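Local coordinates for N5-carboxyaminoimidazole ribonucleotide synthetase (Bacillus anthracis, PDB 3QFF), which binds ADP and probably catalyses ATP-dependent carboxylation of aminoimidazole ribonucleotide at N5 with bicarbonate, a step of purine biosynthesis, at residues 129-140 with 176-187. Sequence-based numbering, arbitrary orientation.
Sequences TYRLVQNQEQLT and ARKLANAAECIL
The guanidinium of R177 meets Q136 and T140 at its edge: NH2 gives a nearly straight bond to Q136 OE1 (2.8 Å, 163°) and NH1 reaches T140 OG1 (2.9 Å), both acceptors lying close to its plane. The amide of Q136 is turned 60° from that plane, and its NE2 donates to the backbone R177 O at 2.9 Å. A bend at chi2 (-64°) brings the Q136 amide between the side chain and the main chain of R177, and bonds at both its oxygen and its nitrogen fix its rotation. Nearly coplanar with its partner instead, the Q134 amide runs alongside the E184 carboxylate, Q134 NE2 meeting E184 OE1 at 2.8 Å almost along the C-O axis, while E184 OE2 is hydrogen-bonded to T155 OG1. I186 CD1 approaches the Y130 ring obliquely, 3.5 Å from Y130 CD2, and Y130 OH is hydrogen-bonded to E121 and N118. Between the helices, L139 CD2 lies against A180 CB (3.9 Å) and A176 CB, and V133 CG1 touches A180 CB from the strand. Four backbone bonds pair R131 with L187 and V133 with C185, making 130-133 the antiparallel edge strand beside 185-189. Two helices thus pack on one face of a four-stranded antiparallel sheet, characteristic of the smaller alpha/beta lobe of the ATP-grasp fold; the side chain of I186 is about 8 Å from the bound ADP.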
ATOM      1  N   THR A 129      34.463   2.642  20.554  1.00 29.72           N
ATOM      2  CA  THR A 129      35.519   3.613  20.740  1.00 30.80           C
ATOM      3  C   THR A 129      36.217   3.823  19.389  1.00 30.38           C
ATOM      4  O   THR A 129      36.365   2.888  18.594  1.00 30.46           O
ATOM      5  CB  THR A 129      36.445   3.200  21.904  1.00 31.29           C
ATOM      6  OG1 THR A 129      36.638   1.792  21.871  1.00 34.30           O
ATOM      7  CG2 THR A 129      35.785   3.504  23.238  1.00 31.67           C
ATOM      8  N   TYR A 130      36.547   5.071  19.086  1.00 29.62           N
ATOM      9  CA  TYR A 130      36.955   5.431  17.733  1.00 29.76           C
ATOM     10  C   TYR A 130      37.960   6.574  17.755  1.00 29.97           C
ATOM     11  O   TYR A 130      38.012   7.344  18.720  1.00 29.63           O
ATOM     12  CB  TYR A 130      35.725   5.815  16.890  1.00 29.46           C
ATOM     13  CG  TYR A 130      35.003   7.061  17.393  1.00 29.06           C
ATOM     14  CD1 TYR A 130      34.147   7.002  18.490  1.00 29.59           C
ATOM     15  CD2 TYR A 130      35.197   8.306  16.779  1.00 29.48           C
ATOM     16  CE1 TYR A 130      33.490   8.147  18.966  1.00 29.06           C
ATOM     17  CE2 TYR A 130      34.548   9.451  17.249  1.00 27.74           C
ATOM     18  CZ  TYR A 130      33.701   9.363  18.339  1.00 28.56           C
ATOM     19  OH  TYR A 130      33.066  10.497  18.812  1.00 29.69           O
ATOM     20  N   ARG A 131      38.755   6.662  16.684  1.00 30.32           N
ATOM     21  CA  ARG A 131      39.725   7.743  16.488  1.00 30.17           C
ATOM     22  C   ARG A 131      39.698   8.245  15.054  1.00 29.27           C
ATOM     23  O   ARG A 131      39.661   7.453  14.100  1.00 28.97           O
ATOM     24  CB  ARG A 131      41.158   7.276  16.794  1.00 30.58           C
ATOM     25  CG  ARG A 131      41.424   6.823  18.216  1.00 32.77           C
ATOM     26  CD  ARG A 131      41.339   7.952  19.234  1.00 35.20           C
ATOM     27  NE  ARG A 131      41.693   7.466  20.567  1.00 37.94           N
ATOM     28  CZ  ARG A 131      40.831   7.039  21.485  1.00 37.51           C
ATOM     29  NH1 ARG A 131      39.520   7.037  21.249  1.00 35.96           N
ATOM     30  NH2 ARG A 131      41.291   6.617  22.655  1.00 37.68           N
ATOM     31  N   LEU A 132      39.749   9.566  14.902  1.00 28.28           N
ATOM     32  CA  LEU A 132      39.862  10.175  13.579  1.00 28.01           C
ATOM     33  C   LEU A 132      41.248   9.886  13.004  1.00 27.83           C
ATOM     34  O   LEU A 132      42.246   9.998  13.718  1.00 27.37           O
ATOM     35  CB  LEU A 132      39.640  11.688  13.670  1.00 27.87           C
ATOM     36  CG  LEU A 132      39.670  12.470  12.366  1.00 28.69           C
ATOM     37  CD1 LEU A 132      38.447  12.118  11.501  1.00 27.96           C
ATOM     38  CD2 LEU A 132      39.772  13.985  12.643  1.00 27.65           C
ATOM     39  N   VAL A 133      41.301   9.510  11.724  1.00 27.30           N
ATOM     40  CA  VAL A 133      42.571   9.251  11.043  1.00 27.58           C
ATOM     41  C   VAL A 133      42.670  10.098   9.772  1.00 27.81           C
ATOM     42  O   VAL A 133      41.969   9.855   8.772  1.00 27.79           O
ATOM     43  CB  VAL A 133      42.783   7.737  10.736  1.00 27.83           C
ATOM     44  CG1 VAL A 133      44.035   7.508   9.866  1.00 28.00           C
ATOM     45  CG2 VAL A 133      42.888   6.943  12.036  1.00 27.85           C
ATOM     46  N   GLN A 134      43.524  11.112   9.836  1.00 27.99           N
ATOM     47  CA  GLN A 134      43.710  12.034   8.717  1.00 28.83           C
ATOM     48  C   GLN A 134      45.088  11.859   8.053  1.00 29.80           C
ATOM     49  O   GLN A 134      45.323  12.358   6.958  1.00 30.30           O
ATOM     50  CB  GLN A 134      43.493  13.490   9.175  1.00 28.38           C
ATOM     51  CG  GLN A 134      42.043  13.810   9.546  1.00 26.95           C
ATOM     52  CD  GLN A 134      41.808  15.289   9.889  1.00 27.86           C
ATOM     53  OE1 GLN A 134      42.582  15.898  10.625  1.00 26.35           O
ATOM     54  NE2 GLN A 134      40.719  15.860   9.360  1.00 27.08           N
ATOM     55  N   ASN A 135      45.993  11.168   8.730  1.00 31.37           N
ATOM     56  CA  ASN A 135      47.294  10.822   8.148  1.00 32.85           C
ATOM     57  C   ASN A 135      47.862   9.540   8.732  1.00 33.79           C
ATOM     58  O   ASN A 135      47.248   8.926   9.612  1.00 33.59           O
ATOM     59  CB  ASN A 135      48.300  11.973   8.279  1.00 32.68           C
ATOM     60  CG  ASN A 135      48.518  12.413   9.707  1.00 33.44           C
ATOM     61  OD1 ASN A 135      48.414  11.623  10.651  1.00 33.96           O
ATOM     62  ND2 ASN A 135      48.864  13.686   9.874  1.00 33.97           N
ATOM     63  N   GLN A 136      49.040   9.153   8.242  1.00 34.51           N
ATOM     64  CA  GLN A 136      49.707   7.927   8.678  1.00 35.41           C
ATOM     65  C   GLN A 136      50.080   7.945  10.148  1.00 35.82           C
ATOM     66  O   GLN A 136      49.952   6.929  10.836  1.00 35.94           O
ATOM     67  CB  GLN A 136      50.945   7.647   7.811  1.00 35.33           C
ATOM     68  CG  GLN A 136      50.609   7.464   6.331  1.00 36.13           C
ATOM     69  CD  GLN A 136      49.742   6.240   6.073  1.00 37.32           C
ATOM     70  OE1 GLN A 136      49.721   5.301   6.869  1.00 37.29           O
ATOM     71  NE2 GLN A 136      49.038   6.239   4.944  1.00 37.24           N
ATOM     72  N   GLU A 137      50.543   9.090  10.632  1.00 36.57           N
ATOM     73  CA  GLU A 137      50.891   9.226  12.047  1.00 36.94           C
ATOM     74  C   GLU A 137      49.688   8.955  12.949  1.00 36.84           C
ATOM     75  O   GLU A 137      49.811   8.249  13.954  1.00 36.74           O
ATOM     76  CB  GLU A 137      51.497  10.601  12.334  1.00 37.52           C
ATOM     77  CG  GLU A 137      51.850  10.858  13.813  1.00 40.17           C
ATOM     78  CD  GLU A 137      52.724   9.771  14.451  1.00 43.35           C
ATOM     79  OE1 GLU A 137      53.646   9.252  13.776  1.00 45.16           O
ATOM     80  OE2 GLU A 137      52.492   9.441  15.646  1.00 44.45           O
ATOM     81  N   GLN A 138      48.532   9.503  12.575  1.00 36.56           N
ATOM     82  CA  GLN A 138      47.300   9.302  13.328  1.00 36.32           C
ATOM     83  C   GLN A 138      46.821   7.854  13.274  1.00 36.37           C
ATOM     84  O   GLN A 138      46.291   7.351  14.258  1.00 35.69           O
ATOM     85  CB  GLN A 138      46.202  10.268  12.866  1.00 36.29           C
ATOM     86  CG  GLN A 138      46.429  11.696  13.357  1.00 35.74           C
ATOM     87  CD  GLN A 138      45.286  12.650  13.037  1.00 36.63           C
ATOM     88  OE1 GLN A 138      44.396  12.351  12.229  1.00 34.49           O
ATOM     89  NE2 GLN A 138      45.311  13.819  13.677  1.00 35.90           N
ATOM     90  N   LEU A 139      47.014   7.196  12.129  1.00 36.78           N
ATOM     91  CA  LEU A 139      46.685   5.777  12.002  1.00 37.37           C
ATOM     92  C   LEU A 139      47.562   4.951  12.937  1.00 37.88           C
ATOM     93  O   LEU A 139      47.055   4.091  13.663  1.00 37.90           O
ATOM     94  CB  LEU A 139      46.811   5.280  10.560  1.00 37.05           C
ATOM     95  CG  LEU A 139      46.513   3.791  10.317  1.00 37.92           C
ATOM     96  CD1 LEU A 139      45.145   3.346  10.886  1.00 36.97           C
ATOM     97  CD2 LEU A 139      46.608   3.457   8.829  1.00 37.34           C
ATOM     98  N   THR A 140      48.865   5.239  12.939  1.00 38.06           N
ATOM     99  CA  THR A 140      49.804   4.543  13.819  1.00 38.29           C
ATOM    100  C   THR A 140      49.400   4.683  15.283  1.00 38.95           C
ATOM    101  O   THR A 140      49.319   3.677  16.006  1.00 38.75           O
ATOM    102  CB  THR A 140      51.262   5.009  13.597  1.00 38.16           C
ATOM    103  OG1 THR A 140      51.618   4.800  12.229  1.00 37.24           O
ATOM    104  CG2 THR A 140      52.222   4.219  14.474  1.00 38.17           C
ATOM    105  N   ALA A 176      45.657  -1.023   5.232  1.00 50.02           N
ATOM    106  CA  ALA A 176      45.069   0.110   5.962  1.00 49.21           C
ATOM    107  C   ALA A 176      45.750   1.442   5.631  1.00 48.76           C
ATOM    108  O   ALA A 176      45.071   2.447   5.388  1.00 48.61           O
ATOM    109  CB  ALA A 176      45.106  -0.152   7.461  1.00 48.91           C
ATOM    110  N   ARG A 177      47.087   1.445   5.620  1.00 48.09           N
ATOM    111  CA  ARG A 177      47.866   2.627   5.227  1.00 47.46           C
ATOM    112  C   ARG A 177      47.469   3.108   3.841  1.00 47.29           C
ATOM    113  O   ARG A 177      47.350   4.315   3.602  1.00 47.25           O
ATOM    114  CB  ARG A 177      49.368   2.343   5.260  1.00 47.24           C
ATOM    115  CG  ARG A 177      49.882   1.992   6.625  1.00 46.47           C
ATOM    116  CD  ARG A 177      51.299   2.462   6.841  1.00 45.97           C
ATOM    117  NE  ARG A 177      51.749   2.160   8.199  1.00 45.51           N
ATOM    118  CZ  ARG A 177      51.509   2.917   9.266  1.00 46.20           C
ATOM    119  NH1 ARG A 177      51.966   2.545  10.453  1.00 45.84           N
ATOM    120  NH2 ARG A 177      50.808   4.042   9.152  1.00 47.44           N
ATOM    121  N   LYS A 178      47.262   2.151   2.937  1.00 47.00           N
ATOM    122  CA  LYS A 178      46.820   2.429   1.574  1.00 46.91           C
ATOM    123  C   LYS A 178      45.498   3.195   1.601  1.00 46.13           C
ATOM    124  O   LYS A 178      45.321   4.169   0.874  1.00 46.07           O
ATOM    125  CB  LYS A 178      46.663   1.116   0.794  1.00 47.14           C
ATOM    126  CG  LYS A 178      46.360   1.279  -0.692  1.00 48.98           C
ATOM    127  CD  LYS A 178      47.621   1.116  -1.544  1.00 50.76           C
ATOM    128  CE  LYS A 178      47.291   1.212  -3.025  1.00 50.74           C
ATOM    129  NZ  LYS A 178      48.387   0.646  -3.870  1.00 52.19           N
ATOM    130  N   LEU A 179      44.580   2.749   2.457  1.00 45.27           N
ATOM    131  CA  LEU A 179      43.277   3.393   2.600  1.00 44.18           C
ATOM    132  C   LEU A 179      43.394   4.781   3.223  1.00 43.27           C
ATOM    133  O   LEU A 179      42.818   5.736   2.709  1.00 42.83           O
ATOM    134  CB  LEU A 179      42.316   2.510   3.410  1.00 43.98           C
ATOM    135  CG  LEU A 179      40.865   2.978   3.542  1.00 43.92           C
ATOM    136  CD1 LEU A 179      40.177   3.060   2.174  1.00 43.64           C
ATOM    137  CD2 LEU A 179      40.098   2.058   4.489  1.00 43.45           C
ATOM    138  N   ALA A 180      44.141   4.883   4.321  1.00 42.70           N
ATOM    139  CA  ALA A 180      44.383   6.172   4.974  1.00 42.65           C
ATOM    140  C   ALA A 180      45.102   7.162   4.042  1.00 42.58           C
ATOM    141  O   ALA A 180      45.070   8.373   4.260  1.00 42.48           O
ATOM    142  CB  ALA A 180      45.160   5.976   6.263  1.00 42.58           C
ATOM    143  N   ASN A 181      45.729   6.638   2.991  1.00 42.59           N
ATOM    144  CA  ASN A 181      46.426   7.469   2.013  1.00 42.42           C
ATOM    145  C   ASN A 181      45.486   8.114   0.994  1.00 42.28           C
ATOM    146  O   ASN A 181      45.753   9.213   0.503  1.00 42.37           O
ATOM    147  CB  ASN A 181      47.502   6.651   1.296  1.00 42.59           C
ATOM    148  CG  ASN A 181      48.484   7.515   0.554  1.00 43.32           C
ATOM    149  OD1 ASN A 181      48.401   7.654  -0.665  1.00 44.79           O
ATOM    150  ND2 ASN A 181      49.410   8.123   1.285  1.00 44.04           N
ATOM    151  N   ALA A 182      44.390   7.427   0.679  1.00 41.87           N
ATOM    152  CA  ALA A 182      43.419   7.901  -0.313  1.00 41.30           C
ATOM    153  C   ALA A 182      42.288   8.749   0.273  1.00 40.88           C
ATOM    154  O   ALA A 182      41.680   9.554  -0.443  1.00 41.41           O
ATOM    155  CB  ALA A 182      42.833   6.720  -1.080  1.00 41.39           C
ATOM    156  N   ALA A 183      41.992   8.562   1.557  1.00 39.75           N
ATOM    157  CA  ALA A 183      40.842   9.227   2.175  1.00 38.86           C
ATOM    158  C   ALA A 183      40.980   9.443   3.673  1.00 37.86           C
ATOM    159  O   ALA A 183      41.737   8.744   4.356  1.00 38.25           O
ATOM    160  CB  ALA A 183      39.561   8.445   1.881  1.00 39.00           C
ATOM    161  N   GLU A 184      40.240  10.430   4.167  1.00 36.84           N
ATOM    162  CA  GLU A 184      40.046  10.628   5.592  1.00 35.97           C
ATOM    163  C   GLU A 184      39.233   9.462   6.137  1.00 35.31           C
ATOM    164  O   GLU A 184      38.209   9.075   5.555  1.00 35.00           O
ATOM    165  CB  GLU A 184      39.303  11.935   5.857  1.00 35.77           C
ATOM    166  CG  GLU A 184      39.061  12.201   7.343  1.00 36.01           C
ATOM    167  CD  GLU A 184      38.179  13.409   7.593  1.00 37.58           C
ATOM    168  OE1 GLU A 184      38.720  14.457   8.018  1.00 35.59           O
ATOM    169  OE2 GLU A 184      36.948  13.308   7.366  1.00 37.48           O
ATOM    170  N   CYS A 185      39.696   8.930   7.259  1.00 35.15           N
ATOM    171  CA  CYS A 185      39.134   7.739   7.868  1.00 34.92           C
ATOM    172  C   CYS A 185      38.834   7.869   9.360  1.00 34.37           C
ATOM    173  O   CYS A 185      39.180   8.854  10.027  1.00 33.73           O
ATOM    174  CB  CYS A 185      40.084   6.559   7.642  1.00 35.39           C
ATOM    175  SG  CYS A 185      40.214   6.063   5.909  1.00 37.76           S
ATOM    176  N   ILE A 186      38.169   6.841   9.866  1.00 33.84           N
ATOM    177  CA  ILE A 186      37.979   6.641  11.273  1.00 33.91           C
ATOM    178  C   ILE A 186      38.414   5.201  11.564  1.00 33.70           C
ATOM    179  O   ILE A 186      38.168   4.308  10.760  1.00 33.52           O
ATOM    180  CB  ILE A 186      36.481   6.894  11.659  1.00 34.05           C
ATOM    181  CG1 ILE A 186      36.284   6.939  13.163  1.00 35.22           C
ATOM    182  CG2 ILE A 186      35.525   5.864  11.017  1.00 33.87           C
ATOM    183  CD1 ILE A 186      34.808   7.126  13.540  1.00 37.73           C
ATOM    184  N   LEU A 187      39.080   4.989  12.690  1.00 33.73           N
ATOM    185  CA  LEU A 187      39.344   3.638  13.164  1.00 34.29           C
ATOM    186  C   LEU A 187      38.481   3.361  14.386  1.00 34.94           C
ATOM    187  O   LEU A 187      38.476   4.149  15.331  1.00 34.58           O
ATOM    188  CB  LEU A 187      40.819   3.440  13.515  1.00 33.93           C
ATOM    189  CG  LEU A 187      41.252   1.995  13.841  1.00 33.39           C
ATOM    190  CD1 LEU A 187      41.581   1.251  12.569  1.00 32.22           C
ATOM    191  CD2 LEU A 187      42.450   1.968  14.781  1.00 32.33           C
TER